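Local coordinates for protein putative polysaccharide binding proteins (DUF1812) (Bacteroides thetaiotaomicron VPI-5482, PDB 3GF8) that probably serves as an outer-membrane lipoprotein component in fimbrial assembly, although its exact function is not established, at residues A[233-236]-A[237-240]; A[165-169]-A[170-174]; A[262-265]-A[266-269]; A[156-159]-A[160-164]. All blocks are in the same frame, centred on the assembly; numbering follows the deposited sequence.

Contact 1 of 4, residues A[233-236]-A[237-240]; sequences GKRV and FDIN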
# COMPACT_ATOMS: atom_id res chain seq x y z
N GLY A 233 17.15 12.08 22.28
CA GLY A 233 17.24 10.86 21.49
C GLY A 233 16.56 9.66 22.15
O GLY A 233 16.75 8.53 21.72
N LYS A 234 15.76 9.90 23.20
CA LYS A 234 15.00 8.83 23.85
C LYS A 234 13.71 8.57 23.07
O LYS A 234 13.05 9.51 22.64
CB LYS A 234 14.66 9.21 25.31
CG LYS A 234 13.62 8.34 25.99
N ARG A 235 13.36 7.28 22.92
CA ARG A 235 12.09 6.87 22.35
C ARG A 235 10.98 7.07 23.35
O ARG A 235 11.04 6.50 24.42
CB ARG A 235 12.12 5.40 21.95
CG ARG A 235 12.79 5.15 20.62
CD ARG A 235 12.45 3.78 20.06
NE ARG A 235 13.25 2.73 20.66
CZ ARG A 235 12.83 1.87 21.59
NH1 ARG A 235 11.57 1.90 22.05
NH2 ARG A 235 13.69 0.97 22.07
N VAL A 236 9.97 7.86 22.99
CA VAL A 236 8.89 8.21 23.92
C VAL A 236 7.58 7.51 23.62
O VAL A 236 6.65 7.58 24.42
CB VAL A 236 8.63 9.74 23.94
CG1 VAL A 236 9.87 10.47 24.49
CG2 VAL A 236 8.29 10.24 22.54
N PHE A 237 7.49 6.87 22.45
CA PHE A 237 6.25 6.22 22.00
C PHE A 237 6.62 5.14 21.00
O PHE A 237 7.37 5.36 20.05
CB PHE A 237 5.33 7.25 21.35
CG PHE A 237 3.87 6.83 21.24
CD1 PHE A 237 3.10 6.62 22.37
CD2 PHE A 237 3.25 6.76 20.00
CE1 PHE A 237 1.74 6.30 22.26
CE2 PHE A 237 1.88 6.44 19.88
CZ PHE A 237 1.14 6.21 21.00
N ASP A 238 6.09 3.94 21.22
CA ASP A 238 6.47 2.80 20.43
C ASP A 238 5.34 1.81 20.45
O ASP A 238 5.28 0.99 21.34
CB ASP A 238 7.76 2.19 20.98
CG ASP A 238 8.35 1.15 20.02
OD1 ASP A 238 7.68 0.77 19.04
OD2 ASP A 238 9.49 0.71 20.25
N ILE A 239 4.47 1.88 19.44
CA ILE A 239 3.27 1.06 19.42
C ILE A 239 3.19 0.19 18.17
O ILE A 239 3.93 0.37 17.18
CB ILE A 239 1.96 1.89 19.67
CG1 ILE A 239 1.73 3.00 18.63
CG2 ILE A 239 2.05 2.56 21.04
CD1 ILE A 239 0.98 2.59 17.42
N ASN A 240 2.31 -0.80 18.26
CA ASN A 240 2.11 -1.73 17.17
C ASN A 240 0.92 -1.20 16.43
O ASN A 240 -0.23 -1.30 16.87
CB ASN A 240 1.90 -3.14 17.73
CG ASN A 240 1.56 -4.15 16.66
OD1 ASN A 240 1.18 -3.80 15.55
ND2 ASN A 240 1.69 -5.42 16.99
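Arg235 and Asp238 meet on strand 235-240 in a salt bridge, with Arg235 NH1 3.0 Å from Asp238 OD2; both side chains also touch Val226 of the neighbouring strand 224-229. The planes of guanidinium and carboxylate stand 79° apart and the oxygen lies well off the guanidinium plane, so the attraction is one of charge and not of a directed N-H bond. The arginine chain turns at chi3 (-80°), which swings its head along the strand toward the aspartate. The stronger partner of OD2 is Arg224, also on strand 224-229, and Arg235 adds a second positive charge.

Phe237 turns the other way. Its ring leads into the interior, where Phe271 meets it edge-to-face and Ile239 CG2 sits 3.8 Å above one of its faces, toward the rim. Val236, just before it, brings only loose apolar contact, with Val236 CG2 4.4 Å from Phe237 CB; both residues also touch Trp277.

Backbone bonds run from both Val236 and Phe237 to Leu227, and Val236 has a nearly helical psi of -11°. Two residues facing one across the hairpin of strands 224-229 and 235-240 make a classic beta bulge.

Contact 2 of 4, residues A[165-169]-A[170-174]; sequences LDMND and YDYEI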
# COMPACT_ATOMS: atom_id res chain seq x y z
N LEU A 165 1.37 19.21 23.69
CA LEU A 165 2.30 18.41 22.94
C LEU A 165 2.76 19.27 21.77
O LEU A 165 1.93 19.72 21.00
CB LEU A 165 1.60 17.13 22.46
CG LEU A 165 2.52 16.03 21.96
CD1 LEU A 165 1.69 14.76 21.83
CD2 LEU A 165 3.25 16.44 20.65
N ASP A 166 4.06 19.53 21.67
CA ASP A 166 4.61 20.20 20.50
C ASP A 166 5.28 19.21 19.55
O ASP A 166 6.34 18.64 19.86
CB ASP A 166 5.62 21.24 20.89
CG ASP A 166 6.43 21.73 19.72
OD1 ASP A 166 7.04 20.89 19.01
OD2 ASP A 166 6.47 22.95 19.50
N MSE A 167 4.70 19.08 18.36
CA MSE A 167 5.12 18.10 17.34
C MSE A 167 6.49 18.32 16.68
O MSE A 167 7.03 17.40 16.10
CB MSE A 167 4.02 17.93 16.25
CG MSE A 167 2.81 17.18 16.76
SE MSE A 167 1.51 16.77 15.38
CE MSE A 167 2.74 15.80 14.12
N ASN A 168 7.11 19.47 16.81
CA ASN A 168 8.48 19.51 16.26
C ASN A 168 9.56 19.06 17.25
O ASN A 168 10.74 19.02 16.89
CB ASN A 168 8.84 20.85 15.60
CG ASN A 168 7.97 21.98 16.08
OD1 ASN A 168 7.03 22.42 15.36
ND2 ASN A 168 8.24 22.43 17.32
N ASP A 169 9.18 18.67 18.47
CA ASP A 169 10.19 18.14 19.41
C ASP A 169 10.70 16.71 19.05
O ASP A 169 11.76 16.28 19.51
CB ASP A 169 9.67 18.21 20.84
CG ASP A 169 9.41 19.67 21.31
OD1 ASP A 169 9.94 20.62 20.71
OD2 ASP A 169 8.66 19.85 22.29
N TYR A 170 9.97 16.01 18.17
CA TYR A 170 10.21 14.58 17.93
C TYR A 170 10.47 14.19 16.49
O TYR A 170 10.05 14.88 15.58
CB TYR A 170 8.97 13.83 18.42
CG TYR A 170 8.65 14.27 19.79
CD1 TYR A 170 9.31 13.72 20.88
CD2 TYR A 170 7.73 15.30 20.02
CE1 TYR A 170 9.05 14.15 22.15
CE2 TYR A 170 7.45 15.72 21.28
CZ TYR A 170 8.13 15.14 22.35
OH TYR A 170 7.89 15.54 23.64
N ASP A 171 11.15 13.07 16.31
CA ASP A 171 11.15 12.35 15.05
C ASP A 171 10.13 11.20 15.04
O ASP A 171 9.79 10.62 16.09
CB ASP A 171 12.51 11.74 14.80
CG ASP A 171 13.58 12.78 14.59
OD1 ASP A 171 13.25 13.93 14.15
OD2 ASP A 171 14.75 12.42 14.88
N TYR A 172 9.70 10.85 13.83
CA TYR A 172 8.59 9.94 13.58
C TYR A 172 9.00 8.91 12.58
O TYR A 172 9.51 9.26 11.51
CB TYR A 172 7.43 10.70 12.99
CG TYR A 172 7.04 11.90 13.80
CD1 TYR A 172 7.73 13.10 13.66
CD2 TYR A 172 6.02 11.81 14.74
CE1 TYR A 172 7.39 14.22 14.44
CE2 TYR A 172 5.64 12.90 15.45
CZ TYR A 172 6.36 14.10 15.33
OH TYR A 172 5.99 15.18 16.09
N GLU A 173 8.74 7.64 12.94
CA GLU A 173 9.02 6.52 12.08
C GLU A 173 7.90 5.47 12.08
O GLU A 173 7.30 5.17 13.12
CB GLU A 173 10.27 5.78 12.57
CG GLU A 173 11.51 6.60 12.79
CD GLU A 173 12.59 5.74 13.42
OE1 GLU A 173 13.26 4.97 12.69
OE2 GLU A 173 12.72 5.80 14.66
N ILE A 174 7.68 4.90 10.90
CA ILE A 174 6.95 3.65 10.75
C ILE A 174 8.06 2.66 10.35
O ILE A 174 8.83 2.96 9.43
CB ILE A 174 5.85 3.77 9.67
CG1 ILE A 174 4.75 4.74 10.16
CG2 ILE A 174 5.28 2.41 9.33
CD1 ILE A 174 3.56 4.92 9.24
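Met167, modelled as selenomethionine, lies across Tyr172 at about a right angle and meets it with both its side chain and its carbonyl. Its CB is 3.4 Å from Tyr172 OH, and CG stays near the same oxygen. The SE atom turns to strand 139-158, passing Phe156. A bend at chi3 (55°) then carries the terminal CE back to the phenol, 4.2 Å from Tyr172 CZ. Tyr172 OH donates a very short hydrogen bond, 2.5 Å, to Met167 O, which lies in the plane of the ring at its edge; this bond fixes the end of the tyrosine.

The carbonyl belongs to a type I beta turn over residues 166-169, which leads the chain into strand 170-176 of a mixed five-stranded sheet. Asp169 N bonds to Asp166 O, while Asp166 OD1 takes weak bonds from Asn168 N and Asp169 N, the first of them an Asx turn.

Beyond the turn Tyr170 folds back against it. Asp169 CB makes a CH-pi contact over one face, 3.7 Å from the centroid of the Tyr170 ring, and Asp166 O approaches the ring edge 3.4 Å from Tyr170 CE2. Trp277 meets the same ring edge-to-face.

Contact 3 of 4, residues A[262-265]-A[266-269]; sequences DRQS and NYHI. With EDO (1,2-ethanediol), chain B.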
# COMPACT_ATOMS: atom_id res chain seq x y z
N ASP A 262 -6.22 -3.78 3.40
CA ASP A 262 -6.06 -3.73 1.95
C ASP A 262 -6.98 -2.71 1.35
O ASP A 262 -6.57 -1.94 0.44
CB ASP A 262 -6.37 -5.06 1.28
CG ASP A 262 -5.32 -6.10 1.54
OD1 ASP A 262 -4.14 -5.76 1.75
OD2 ASP A 262 -5.69 -7.28 1.52
N ARG A 263 -8.21 -2.69 1.83
CA ARG A 263 -9.22 -1.81 1.23
C ARG A 263 -9.01 -0.35 1.55
O ARG A 263 -9.28 0.51 0.72
CB ARG A 263 -10.62 -2.20 1.70
CG ARG A 263 -11.30 -3.25 0.87
CD ARG A 263 -12.74 -3.37 1.34
NE ARG A 263 -13.37 -4.57 0.84
CZ ARG A 263 -13.95 -4.68 -0.35
NH1 ARG A 263 -14.03 -3.66 -1.20
NH2 ARG A 263 -14.49 -5.85 -0.67
N GLN A 264 -8.58 -0.06 2.77
CA GLN A 264 -8.36 1.31 3.21
C GLN A 264 -6.91 1.69 2.97
O GLN A 264 -5.99 0.98 3.41
CB GLN A 264 -8.67 1.43 4.72
CG GLN A 264 -8.57 2.86 5.29
CD GLN A 264 -9.31 3.88 4.44
OE1 GLN A 264 -8.80 4.31 3.41
NE2 GLN A 264 -10.51 4.27 4.86
N SER A 265 -6.68 2.80 2.29
CA SER A 265 -5.30 3.24 2.12
C SER A 265 -5.00 4.65 2.60
O SER A 265 -3.87 5.13 2.44
CB SER A 265 -4.86 3.05 0.65
OG SER A 265 -4.99 1.69 0.29
N ASN A 266 -6.00 5.33 3.15
CA ASN A 266 -5.77 6.59 3.82
C ASN A 266 -6.24 6.52 5.24
O ASN A 266 -7.43 6.31 5.49
CB ASN A 266 -6.51 7.72 3.14
CG ASN A 266 -6.10 7.89 1.74
OD1 ASN A 266 -6.75 7.40 0.83
ND2 ASN A 266 -4.97 8.55 1.55
N TYR A 267 -5.32 6.76 6.17
CA TYR A 267 -5.60 6.64 7.58
C TYR A 267 -5.24 7.94 8.25
O TYR A 267 -4.09 8.32 8.28
CB TYR A 267 -4.76 5.52 8.15
CG TYR A 267 -5.05 4.15 7.60
CD1 TYR A 267 -4.45 3.70 6.45
CD2 TYR A 267 -5.89 3.27 8.28
CE1 TYR A 267 -4.69 2.44 5.96
CE2 TYR A 267 -6.14 2.00 7.79
CZ TYR A 267 -5.54 1.60 6.63
OH TYR A 267 -5.78 0.35 6.15
N HIS A 268 -6.23 8.64 8.77
CA HIS A 268 -5.96 9.82 9.54
C HIS A 268 -6.23 9.47 10.97
O HIS A 268 -7.38 9.29 11.36
CB HIS A 268 -6.87 10.96 9.12
CG HIS A 268 -6.59 12.23 9.86
ND1 HIS A 268 -7.23 13.42 9.58
CD2 HIS A 268 -5.72 12.51 10.87
CE1 HIS A 268 -6.79 14.36 10.39
NE2 HIS A 268 -5.88 13.84 11.19
N ILE A 269 -5.15 9.39 11.75
CA ILE A 269 -5.18 8.97 13.13
C ILE A 269 -4.70 10.08 14.02
O ILE A 269 -3.56 10.57 13.87
CB ILE A 269 -4.29 7.74 13.33
CG1 ILE A 269 -4.60 6.67 12.26
CG2 ILE A 269 -4.42 7.23 14.79
CD1 ILE A 269 -3.93 5.33 12.50
C1 EDO B . -4.76 10.59 4.84
O1 EDO B . -4.51 10.26 3.46
C2 EDO B . -5.12 12.07 4.94
O2 EDO B . -6.34 12.29 5.68
O HOH W 1 -9.69 6.20 2.04
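Gln264, the first residue past helix 257-263, grips the start of the next strand with both its side chain and its carbonyl. Asn266 N donates to Gln264 OE1 over 3.0 Å in a nearly straight bond (167° at the hydrogen), although the donor stands 37° above the carbonyl plane of the amide. The same Gln264 OE1 takes a second hydrogen from a water at 2.5 Å, which also donates weakly to Asn266 OD1. At the other end of the amide, NE2 is held by Glu251. Gln264 O accepts a weak bond, 2.8 Å, from Tyr267 OH and another from Lys150, which also serves Ser265 OG.

The chain of Gln264 bends at chi2 (49°), and its CG lies over one face of the Tyr267 ring, 3.8 Å from the centroid, as a CH-pi contact. Shortened to an alanine, this residue is likely to leave Asn266 N and Glu251 without their amide partner and to strip the cover from that ring face. Asn266 ND2 donates to O1 of an ethanediol, probably from the crystallisation liquor, at 2.6 Å, while Asn266 O is satisfied by Asn285.

The bonds from Asn266 N and Tyr267 OH to Gln264 span the short connection by which helix 257-263 passes into strand 266-273, which runs parallel to strand 139-158.

Contact 4 of 4, residues A[156-159]-A[160-164]; sequences FQSY and TGSWT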
# COMPACT_ATOMS: atom_id res chain seq x y z
N PHE A 156 -0.83 14.22 17.13
CA PHE A 156 -0.56 13.84 18.49
C PHE A 156 -0.96 15.00 19.36
O PHE A 156 -0.40 16.08 19.21
CB PHE A 156 0.93 13.49 18.66
CG PHE A 156 1.41 12.43 17.72
CD1 PHE A 156 1.83 12.75 16.46
CD2 PHE A 156 1.40 11.10 18.11
CE1 PHE A 156 2.23 11.76 15.59
CE2 PHE A 156 1.80 10.11 17.24
CZ PHE A 156 2.21 10.43 15.99
N GLN A 157 -1.90 14.78 20.28
CA GLN A 157 -2.36 15.79 21.23
C GLN A 157 -2.51 15.26 22.65
O GLN A 157 -2.72 14.07 22.91
CB GLN A 157 -3.73 16.31 20.86
CG GLN A 157 -3.91 16.75 19.44
CD GLN A 157 -5.40 16.94 19.09
OE1 GLN A 157 -6.27 16.88 19.96
NE2 GLN A 157 -5.68 17.16 17.79
N SER A 158 -2.47 16.20 23.56
CA SER A 158 -2.79 15.95 24.94
C SER A 158 -4.26 15.54 25.06
O SER A 158 -5.15 16.22 24.53
CB SER A 158 -2.57 17.24 25.74
OG SER A 158 -3.00 17.06 27.08
N TYR A 159 -4.50 14.44 25.77
CA TYR A 159 -5.85 13.97 26.01
C TYR A 159 -6.65 14.96 26.84
O TYR A 159 -7.81 15.20 26.54
CB TYR A 159 -5.83 12.62 26.73
CG TYR A 159 -7.21 12.19 27.17
CD1 TYR A 159 -8.14 11.79 26.24
CD2 TYR A 159 -7.61 12.28 28.50
CE1 TYR A 159 -9.39 11.41 26.60
CE2 TYR A 159 -8.88 11.92 28.89
CZ TYR A 159 -9.76 11.48 27.93
OH TYR A 159 -11.03 11.12 28.25
N THR A 160 -6.07 15.49 27.90
CA THR A 160 -6.79 16.46 28.73
C THR A 160 -6.53 17.90 28.30
O THR A 160 -7.15 18.80 28.81
CB THR A 160 -6.35 16.37 30.18
OG1 THR A 160 -4.96 16.63 30.23
CG2 THR A 160 -6.67 14.98 30.77
N GLY A 161 -5.61 18.12 27.37
CA GLY A 161 -5.23 19.47 26.99
C GLY A 161 -4.58 20.24 28.14
O GLY A 161 -4.58 21.46 28.13
N SER A 162 -4.03 19.53 29.12
CA SER A 162 -3.47 20.16 30.31
C SER A 162 -1.98 20.42 30.10
O SER A 162 -1.28 20.91 30.99
CB SER A 162 -3.64 19.25 31.52
OG SER A 162 -2.78 18.13 31.40
N TRP A 163 -1.52 20.07 28.90
CA TRP A 163 -0.17 20.30 28.49
C TRP A 163 -0.22 20.33 26.98
O TRP A 163 -1.09 19.71 26.40
CB TRP A 163 0.74 19.19 29.02
CG TRP A 163 0.41 17.80 28.54
CD1 TRP A 163 -0.59 16.99 29.00
CD2 TRP A 163 1.09 17.06 27.51
NE1 TRP A 163 -0.57 15.78 28.32
CE2 TRP A 163 0.45 15.80 27.41
CE3 TRP A 163 2.18 17.34 26.69
CZ2 TRP A 163 0.85 14.83 26.49
CZ3 TRP A 163 2.59 16.36 25.79
CH2 TRP A 163 1.93 15.11 25.70
N THR A 164 0.68 21.07 26.35
CA THR A 164 0.72 21.14 24.90
C THR A 164 1.79 20.22 24.42
O THR A 164 2.98 20.40 24.73
CB THR A 164 1.06 22.54 24.34
OG1 THR A 164 0.22 23.52 24.95
CG2 THR A 164 0.89 22.56 22.77
O HOH W 2 -1.69 18.92 23.11
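Ser158 stands over the indole of Trp163, its CB 3.7 Å from the centroid of the five-membered ring and only 15° off the ring normal, a CH-pi contact. Exchanging Trp163 for a glycine would probably leave Ser158 CB without the indole face it packs on and open a gap beside the turn. Ser158 OG lies over the same face, 3.0 Å from Trp163 NE1, but in a position the in-plane N-H cannot point at, so the two are close without a hydrogen bond. Trp163 CG is wedged between its own backbone N and carbonyl carbon (chi1 61°), which folds the indole back over the turn toward the serine. At the edge of the indole, in its plane, lies Ser162 OG.

The serine hydroxyl looks the other way for its bonds. With OG anti to the backbone N (chi1 175°), it accepts a weak bond from Gly161 N at 2.8 Å and a longer, weak one from Ser162 N. Gly161 N also bonds weakly to Ser158 O. A water accepts from Ser158 N at 2.9 Å and donates weakly to Trp163 O, linking the last strand residue to Trp163 across the turn.

On the outer side Tyr159 and Thr160 cross at about a right angle, with Thr160 CG2 3.7 Å from Tyr159 CD2; both touch a crystal neighbour. Thr160 OG1 and Ser162 OG share a hydrogen bond of 2.9 Å.

Type I turn geometry over 158-161, with Ser158 OG and O both reaching Gly161 N through weak bonds, fits an ST motif whose last position is a glycine of positive phi, at the end of strand 139-158.

How the contacts relate
The four contacts come in series along the chain, none enclosing or crossing another. Contact 4 turns the chain at the end of strand 139-158, and contact 2 ends the same connection by turning it into strand 170-176. These two touch: Leu165 CD1 packs 3.5 Å from Phe156 CB, and Tyr172 CE2 lies 3.6 Å from Phe156 CE1. Contact 1 follows, on the outermost strand of the five-stranded sheet that also holds 170-176, and meets contact 2 where Val236 CG2 packs 4.0 Å from Tyr170 CD1. Contact 3 comes last and apart, its centre about 21 Å from that of contact 2, yet strand 266-273, which it opens, lies beside strand 139-158 of contact 4.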